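Local structure of hypothetical aspartyl-tRNA synthetase (Sulfolobus tokodaii, 1WYD) at residues Q186-Y191 with S225-M230; A233-V238 with G356-H361. The protein probably activates L-aspartate with ATP and transfers it to tRNA(Asp) and, through relaxed specificity, also to tRNA(Asn). One frame throughout, in Å; residues are numbered along the deposited sequence.

Interaction 1. Residues Q186-Y191 with S225-M230; sequences QSPQLY and SMDVEM
Pro188 and Asp227 approach each other from opposite directions, and the CG–CD side of the proline ring comes down over the flat of the carboxylate. Pro188 CG stands almost directly above Asp227 CG at 3.4 Å, while Pro188 CD reaches OD2 of the same acid at 3.2 Å. With its CG turned away from the carbonyl carbon and beside the backbone N (chi1 -78°), Asp227 brings the carboxylate beneath the ring. OD1 forms a salt bridge with Lys192, one turn into the helix that follows Pro188; OD2 lies by the hydroxyl of Ser225, too close in the model for its length to be trusted. A water donates to both Gln186 O and Ser225 OG, at 2.9 Å each, and thereby joins the loop to the strand. Ser187 OG accepts from Gln189 N at 2.9 Å with an angle of 156°, capping the turn into helix 189-199. Further along, Gln189 NE2 stays 4.4 Å from Glu229 OE2; the amide bonds to Glu193, and Glu229 pairs with Arg359. Cutting Asp227 back to an alanine removes the carboxylate, which would probably leave Lys192 without its salt-bridge partner and open a gap beneath the proline ring. The loop carries the Gln-Ser-Pro-Gln-Leu-Tyr sequence, whose last residues fall in the predicted aspartate region 189-192. The proline C-H groups cover one side of the buried carboxylate; its charge is probably balanced by the salt bridge to Lys192, which ties the start of the helix to strand 222-231.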
ATOM      1  N   GLN B 186      -5.443 -14.916  -0.626  1.00 35.16           N
ATOM      2  CA  GLN B 186      -5.561 -14.683   0.832  1.00 35.28           C
ATOM      3  C   GLN B 186      -4.292 -14.103   1.443  1.00 36.57           C
ATOM      4  O   GLN B 186      -4.257 -13.765   2.619  1.00 36.94           O
ATOM      5  CB  GLN B 186      -5.968 -15.953   1.581  1.00 33.69           C
ATOM      6  CG  GLN B 186      -4.828 -16.946   1.715  1.00 34.27           C
ATOM      7  CD  GLN B 186      -5.170 -18.105   2.603  1.00 36.07           C
ATOM      8  OE1 GLN B 186      -5.821 -17.937   3.632  1.00 38.87           O
ATOM      9  NE2 GLN B 186      -4.752 -19.296   2.203  1.00 35.85           N
ATOM     10  N   SER B 187      -3.228 -14.019   0.666  1.00 38.45           N
ATOM     11  CA  SER B 187      -1.971 -13.555   1.221  1.00 40.54           C
ATOM     12  C   SER B 187      -1.031 -13.502   0.045  1.00 41.42           C
ATOM     13  O   SER B 187      -1.305 -14.162  -0.945  1.00 43.35           O
ATOM     14  CB  SER B 187      -1.495 -14.528   2.286  1.00 41.00           C
ATOM     15  OG  SER B 187      -0.402 -15.312   1.845  1.00 42.59           O
ATOM     16  N   PRO B 188       0.030 -12.706   0.088  1.00 41.07           N
ATOM     17  CA  PRO B 188       0.959 -12.687  -1.038  1.00 41.72           C
ATOM     18  C   PRO B 188       1.938 -13.871  -1.023  1.00 42.94           C
ATOM     19  O   PRO B 188       2.775 -13.941  -1.953  1.00 43.60           O
ATOM     20  CB  PRO B 188       1.684 -11.355  -0.867  1.00 40.96           C
ATOM     21  CG  PRO B 188       1.589 -11.057   0.549  1.00 40.99           C
ATOM     22  CD  PRO B 188       0.445 -11.781   1.153  1.00 40.66           C
ATOM     23  N   GLN B 189       1.792 -14.777  -0.030  1.00 43.20           N
ATOM     24  CA  GLN B 189       2.723 -15.883   0.275  1.00 42.72           C
ATOM     25  C   GLN B 189       3.709 -16.327  -0.814  1.00 43.13           C
ATOM     26  O   GLN B 189       4.922 -16.122  -0.668  1.00 44.09           O
ATOM     27  CB  GLN B 189       1.988 -17.107   0.830  1.00 41.89           C
ATOM     28  CG  GLN B 189       2.914 -18.128   1.492  1.00 42.21           C
ATOM     29  CD  GLN B 189       3.756 -17.496   2.609  1.00 46.42           C
ATOM     30  OE1 GLN B 189       3.196 -16.884   3.517  1.00 49.59           O
ATOM     31  NE2 GLN B 189       5.095 -17.634   2.539  1.00 43.62           N
ATOM     32  N   LEU B 190       3.215 -16.980  -1.854  1.00 42.60           N
ATOM     33  CA  LEU B 190       4.079 -17.498  -2.896  1.00 43.58           C
ATOM     34  C   LEU B 190       4.860 -16.391  -3.590  1.00 43.28           C
ATOM     35  O   LEU B 190       6.059 -16.544  -3.830  1.00 44.16           O
ATOM     36  CB  LEU B 190       3.264 -18.287  -3.957  1.00 44.67           C
ATOM     37  CG  LEU B 190       3.985 -18.588  -5.290  1.00 44.92           C
ATOM     38  CD1 LEU B 190       5.120 -19.612  -5.109  1.00 45.53           C
ATOM     39  CD2 LEU B 190       2.998 -19.088  -6.373  1.00 48.99           C
ATOM     40  N   TYR B 191       4.195 -15.272  -3.879  1.00 43.04           N
ATOM     41  CA  TYR B 191       4.804 -14.211  -4.669  1.00 42.83           C
ATOM     42  C   TYR B 191       5.926 -13.477  -3.942  1.00 43.28           C
ATOM     43  O   TYR B 191       6.926 -13.101  -4.579  1.00 43.65           O
ATOM     44  CB  TYR B 191       3.745 -13.278  -5.208  1.00 42.94           C
ATOM     45  CG  TYR B 191       2.846 -13.996  -6.231  1.00 46.17           C
ATOM     46  CD1 TYR B 191       1.626 -14.565  -5.839  1.00 47.07           C
ATOM     47  CD2 TYR B 191       3.246 -14.150  -7.562  1.00 46.84           C
ATOM     48  CE1 TYR B 191       0.800 -15.239  -6.759  1.00 51.11           C
ATOM     49  CE2 TYR B 191       2.438 -14.823  -8.489  1.00 51.07           C
ATOM     50  CZ  TYR B 191       1.215 -15.370  -8.072  1.00 52.84           C
ATOM     51  OH  TYR B 191       0.403 -16.044  -8.963  1.00 57.84           O
ATOM     52  N   SER B 225      -3.081  -6.836   4.898  1.00 39.05           N
ATOM     53  CA  SER B 225      -2.048  -7.699   5.387  1.00 38.88           C
ATOM     54  C   SER B 225      -0.711  -6.959   5.171  1.00 39.78           C
ATOM     55  O   SER B 225      -0.497  -6.318   4.131  1.00 39.61           O
ATOM     56  CB  SER B 225      -2.149  -9.031   4.632  1.00 39.55           C
ATOM     57  OG  SER B 225      -1.059  -9.933   4.853  1.00 40.85           O
ATOM     58  N   MET B 226       0.153  -7.032   6.196  1.00 39.13           N
ATOM     59  CA  MET B 226       1.463  -6.387   6.225  1.00 38.61           C
ATOM     60  C   MET B 226       2.509  -7.498   6.223  1.00 38.43           C
ATOM     61  O   MET B 226       2.763  -8.135   7.261  1.00 38.11           O
ATOM     62  CB  MET B 226       1.608  -5.523   7.482  1.00 38.25           C
ATOM     63  CG  MET B 226       0.390  -4.614   7.800  1.00 40.17           C
ATOM     64  SD  MET B 226       0.400  -3.890   9.443  1.00 42.13           S
ATOM     65  CE  MET B 226       1.582  -2.561   9.251  1.00 41.51           C
ATOM     66  N   ASP B 227       3.141  -7.686   5.069  1.00 38.32           N
ATOM     67  CA  ASP B 227       3.964  -8.872   4.775  1.00 39.02           C
ATOM     68  C   ASP B 227       5.400  -8.546   4.514  1.00 39.39           C
ATOM     69  O   ASP B 227       5.723  -7.516   3.873  1.00 40.20           O
ATOM     70  CB  ASP B 227       3.428  -9.624   3.549  1.00 38.56           C
ATOM     71  CG  ASP B 227       2.230 -10.454   3.881  1.00 39.87           C
ATOM     72  OD1 ASP B 227       2.395 -11.604   4.381  1.00 42.25           O
ATOM     73  OD2 ASP B 227       1.080 -10.037   3.711  1.00 40.07           O
ATOM     74  N   VAL B 228       6.259  -9.469   4.934  1.00 39.63           N
ATOM     75  CA  VAL B 228       7.692  -9.275   4.882  1.00 39.21           C
ATOM     76  C   VAL B 228       8.335 -10.597   4.609  1.00 39.50           C
ATOM     77  O   VAL B 228       7.978 -11.588   5.226  1.00 40.56           O
ATOM     78  CB  VAL B 228       8.158  -8.721   6.224  1.00 39.53           C
ATOM     79  CG1 VAL B 228       9.683  -8.755   6.357  1.00 38.37           C
ATOM     80  CG2 VAL B 228       7.587  -7.320   6.410  1.00 37.57           C
ATOM     81  N   GLU B 229       9.286 -10.620   3.691  1.00 39.15           N
ATOM     82  CA  GLU B 229       9.938 -11.859   3.315  1.00 40.02           C
ATOM     83  C   GLU B 229      11.413 -11.522   3.186  1.00 40.80           C
ATOM     84  O   GLU B 229      11.760 -10.520   2.571  1.00 42.45           O
ATOM     85  CB  GLU B 229       9.348 -12.423   1.990  1.00 39.55           C
ATOM     86  CG  GLU B 229       9.516 -13.936   1.790  1.00 38.80           C
ATOM     87  CD  GLU B 229       8.817 -14.810   2.845  1.00 40.32           C
ATOM     88  OE1 GLU B 229       9.218 -15.975   3.041  1.00 38.15           O
ATOM     89  OE2 GLU B 229       7.833 -14.366   3.478  1.00 43.84           O
ATOM     90  N   MET B 230      12.274 -12.320   3.804  1.00 41.29           N
ATOM     91  CA  MET B 230      13.685 -11.980   3.944  1.00 41.67           C
ATOM     92  C   MET B 230      14.568 -13.162   3.552  1.00 41.44           C
ATOM     93  O   MET B 230      14.547 -14.200   4.190  1.00 40.67           O
ATOM     94  CB  MET B 230      13.960 -11.497   5.379  1.00 41.93           C
ATOM     95  CG  MET B 230      15.321 -10.893   5.599  1.00 45.20           C
ATOM     96  SD  MET B 230      15.757 -10.541   7.391  1.00 49.37           S
ATOM     97  CE  MET B 230      16.730  -9.172   7.123  1.00 47.46           C
TER
HETATM   98  O   HOH W   1      -2.543 -12.429   4.518  1.00 57.42           O

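Interaction 2. Residues A233-V238 with G356-H361; sequences ADYNDV and GSTRNH
The ring of Tyr235 meets Thr358 obliquely, with CD2 3.4 Å from Thr358 OG1, and the side-chain amide of the neighbouring Asn236 lies above one ring face, displaced toward the rim. Tyr235 CG sits between the backbone N and the carbonyl carbon (chi1 76°), which turns the ring away from strand 351-358 and carries its hydroxyl to a hydrogen bond with Asp321. The course of the backbone itself places Tyr235 CB 3.3 Å from Thr358 OG1. Thr358 OG1 also accepts the backbone N-H of Tyr235 at 2.8 Å, though the bond is bent to 135°; Glu342 holds this oxygen as well, so two partners grip it. The threonine methyl CG2 turns instead to Asp234, 3.7 Å from its CB. Asp234 is the N-cap of helix 235-256: its OD1 takes Asp237 N at 3.2 Å nearly head-on, and more weakly Asn236 N. In return Asp234 N donates to Asp237 OD1 at 3.0 Å, on the anti side of that carboxylate, which completes a capping box. Thr358 adds an acceptor for Tyr235 N, the first N-H of the helix, and Met1 of the second subunit packs on Asp234 and Asp237. Tyr235 CB also packs on the backbone of Ser357, whose OG accepts from Arg359 NH1 at 2.8 Å, tilted 21° out of the guanidinium plane; Ser357 OG is also bonded to Thr331. Arg359 is a predicted L-aspartate ligand, so the end of the strand probably lies at the amino-acid site. The capped helix set against the end of a sheet strand belongs to the antiparallel-sheet catalytic domain of class II aminoacyl-tRNA synthetases.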
ATOM      1  N   ALA B 233      17.736 -15.711   5.960  1.00 46.47           N
ATOM      2  CA  ALA B 233      17.193 -15.361   7.242  1.00 45.93           C
ATOM      3  C   ALA B 233      16.357 -16.551   7.580  1.00 46.21           C
ATOM      4  O   ALA B 233      15.776 -17.178   6.659  1.00 46.90           O
ATOM      5  CB  ALA B 233      16.321 -14.117   7.120  1.00 45.53           C
ATOM      6  N   ASP B 234      16.295 -16.890   8.873  1.00 45.29           N
ATOM      7  CA  ASP B 234      15.323 -17.861   9.347  1.00 44.35           C
ATOM      8  C   ASP B 234      14.365 -17.158  10.261  1.00 43.74           C
ATOM      9  O   ASP B 234      14.399 -15.925  10.338  1.00 42.97           O
ATOM     10  CB  ASP B 234      15.974 -19.037  10.044  1.00 45.04           C
ATOM     11  CG  ASP B 234      16.708 -18.645  11.343  1.00 45.76           C
ATOM     12  OD1 ASP B 234      16.482 -17.546  11.904  1.00 44.35           O
ATOM     13  OD2 ASP B 234      17.548 -19.418  11.859  1.00 48.98           O
ATOM     14  N   TYR B 235      13.549 -17.929  10.977  1.00 43.97           N
ATOM     15  CA  TYR B 235      12.483 -17.346  11.770  1.00 45.44           C
ATOM     16  C   TYR B 235      12.953 -16.546  12.974  1.00 46.18           C
ATOM     17  O   TYR B 235      12.291 -15.585  13.367  1.00 47.19           O
ATOM     18  CB  TYR B 235      11.420 -18.381  12.143  1.00 45.62           C
ATOM     19  CG  TYR B 235      11.776 -19.363  13.246  1.00 47.25           C
ATOM     20  CD1 TYR B 235      10.791 -19.820  14.109  1.00 46.96           C
ATOM     21  CD2 TYR B 235      13.087 -19.858  13.410  1.00 48.86           C
ATOM     22  CE1 TYR B 235      11.076 -20.739  15.106  1.00 48.38           C
ATOM     23  CE2 TYR B 235      13.398 -20.767  14.400  1.00 47.39           C
ATOM     24  CZ  TYR B 235      12.374 -21.209  15.253  1.00 49.38           C
ATOM     25  OH  TYR B 235      12.629 -22.115  16.243  1.00 48.33           O
ATOM     26  N   ASN B 236      14.106 -16.888  13.543  1.00 46.77           N
ATOM     27  CA  ASN B 236      14.638 -16.065  14.617  1.00 46.74           C
ATOM     28  C   ASN B 236      15.029 -14.687  14.101  1.00 47.27           C
ATOM     29  O   ASN B 236      14.776 -13.677  14.757  1.00 47.65           O
ATOM     30  CB  ASN B 236      15.772 -16.781  15.363  1.00 47.33           C
ATOM     31  CG  ASN B 236      15.309 -18.099  16.054  1.00 47.19           C
ATOM     32  OD1 ASN B 236      15.918 -19.147  15.881  1.00 48.10           O
ATOM     33  ND2 ASN B 236      14.260 -18.027  16.842  1.00 48.35           N
ATOM     34  N   ASP B 237      15.589 -14.623  12.891  1.00 48.34           N
ATOM     35  CA  ASP B 237      15.980 -13.326  12.310  1.00 48.80           C
ATOM     36  C   ASP B 237      14.819 -12.358  12.101  1.00 48.77           C
ATOM     37  O   ASP B 237      14.919 -11.164  12.427  1.00 48.19           O
ATOM     38  CB  ASP B 237      16.675 -13.510  10.968  1.00 49.26           C
ATOM     39  CG  ASP B 237      17.998 -14.189  11.094  1.00 51.79           C
ATOM     40  OD1 ASP B 237      18.237 -15.156  10.323  1.00 51.16           O
ATOM     41  OD2 ASP B 237      18.852 -13.823  11.949  1.00 55.76           O
ATOM     42  N   VAL B 238      13.735 -12.886  11.521  1.00 48.11           N
ATOM     43  CA  VAL B 238      12.563 -12.091  11.225  1.00 47.41           C
ATOM     44  C   VAL B 238      11.799 -11.708  12.502  1.00 47.29           C
ATOM     45  O   VAL B 238      11.294 -10.576  12.633  1.00 46.49           O
ATOM     46  CB  VAL B 238      11.652 -12.746  10.115  1.00 47.60           C
ATOM     47  CG1 VAL B 238      12.429 -12.851   8.799  1.00 48.23           C
ATOM     48  CG2 VAL B 238      11.137 -14.093  10.513  1.00 45.93           C
ATOM     49  N   GLY B 356       4.485 -16.094  11.242  1.00 45.07           N
ATOM     50  CA  GLY B 356       5.534 -16.336  10.269  1.00 45.33           C
ATOM     51  C   GLY B 356       6.360 -17.609  10.464  1.00 46.09           C
ATOM     52  O   GLY B 356       6.086 -18.418  11.365  1.00 46.00           O
ATOM     53  N   SER B 357       7.392 -17.792   9.627  1.00 46.27           N
ATOM     54  CA  SER B 357       8.255 -18.979   9.730  1.00 46.36           C
ATOM     55  C   SER B 357       9.513 -18.952   8.874  1.00 46.53           C
ATOM     56  O   SER B 357       9.763 -18.021   8.129  1.00 46.33           O
ATOM     57  CB  SER B 357       7.476 -20.231   9.345  1.00 46.75           C
ATOM     58  OG  SER B 357       7.259 -20.257   7.936  1.00 46.21           O
ATOM     59  N   THR B 358      10.302 -20.007   9.007  1.00 46.79           N
ATOM     60  CA  THR B 358      11.384 -20.269   8.105  1.00 46.60           C
ATOM     61  C   THR B 358      10.739 -21.135   7.054  1.00 46.20           C
ATOM     62  O   THR B 358       9.951 -22.013   7.378  1.00 46.36           O
ATOM     63  CB  THR B 358      12.476 -21.076   8.806  1.00 46.27           C
ATOM     64  OG1 THR B 358      12.845 -20.418  10.022  1.00 50.06           O
ATOM     65  CG2 THR B 358      13.754 -21.070   7.958  1.00 43.64           C
ATOM     66  N   ARG B 359      11.091 -20.913   5.798  1.00 45.91           N
ATOM     67  CA  ARG B 359      10.406 -21.636   4.731  1.00 45.95           C
ATOM     68  C   ARG B 359      11.285 -22.768   4.226  1.00 45.98           C
ATOM     69  O   ARG B 359      12.488 -22.793   4.476  1.00 45.40           O
ATOM     70  CB  ARG B 359      10.049 -20.699   3.588  1.00 44.93           C
ATOM     71  CG  ARG B 359       9.695 -19.289   4.035  1.00 46.11           C
ATOM     72  CD  ARG B 359       8.444 -19.166   4.901  1.00 45.12           C
ATOM     73  NE  ARG B 359       7.902 -17.822   4.794  1.00 45.73           N
ATOM     74  CZ  ARG B 359       6.879 -17.348   5.492  1.00 47.17           C
ATOM     75  NH1 ARG B 359       6.272 -18.105   6.390  1.00 48.10           N
ATOM     76  NH2 ARG B 359       6.473 -16.094   5.303  1.00 46.82           N
ATOM     77  N   ASN B 360      10.685 -23.700   3.502  1.00 46.25           N
ATOM     78  CA  ASN B 360      11.458 -24.641   2.715  1.00 46.89           C
ATOM     79  C   ASN B 360      12.043 -23.973   1.472  1.00 47.37           C
ATOM     80  O   ASN B 360      11.582 -22.920   1.081  1.00 46.93           O
ATOM     81  CB  ASN B 360      10.601 -25.858   2.373  1.00 46.67           C
ATOM     82  CG  ASN B 360      10.215 -26.658   3.602  1.00 45.66           C
ATOM     83  OD1 ASN B 360       9.076 -27.157   3.701  1.00 43.50           O
ATOM     84  ND2 ASN B 360      11.147 -26.771   4.563  1.00 42.32           N
ATOM     85  N   HIS B 361      13.079 -24.566   0.882  1.00 49.83           N
ATOM     86  CA  HIS B 361      13.710 -24.007  -0.322  1.00 52.65           C
ATOM     87  C   HIS B 361      14.205 -25.065  -1.295  1.00 53.49           C
ATOM     88  O   HIS B 361      14.719 -24.732  -2.372  1.00 54.92           O
ATOM     89  CB  HIS B 361      14.836 -22.997   0.005  1.00 53.69           C
ATOM     90  CG  HIS B 361      16.060 -23.610   0.616  1.00 57.13           C
ATOM     91  ND1 HIS B 361      17.060 -24.186  -0.140  1.00 62.09           N
ATOM     92  CD2 HIS B 361      16.462 -23.710   1.907  1.00 59.32           C
ATOM     93  CE1 HIS B 361      18.011 -24.638   0.661  1.00 60.57           C
ATOM     94  NE2 HIS B 361      17.671 -24.365   1.907  1.00 58.34           N
TER

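How the interactions relate
From the N terminus, interaction 1 closes first: the chain leaves 186-191 through helix 189-199, runs along strand 201-209 and returns on strand 222-231. After a short turn helix 235-256 begins, and interaction 2 then closes a far longer loop of 117 residues, when strand 351-358 comes back to the start of that helix. The two contacts lie in series, neither nested nor crossed, with centres about 13 Å apart. Both reach the central eight-stranded sheet, in which strand 394-400 separates strands 222-231 and 351-358. They meet directly where Glu229 OE2 pairs with Arg359 NH2 at 2.9 Å, beside the predicted aspartate site, and where Met230 packs against Val238.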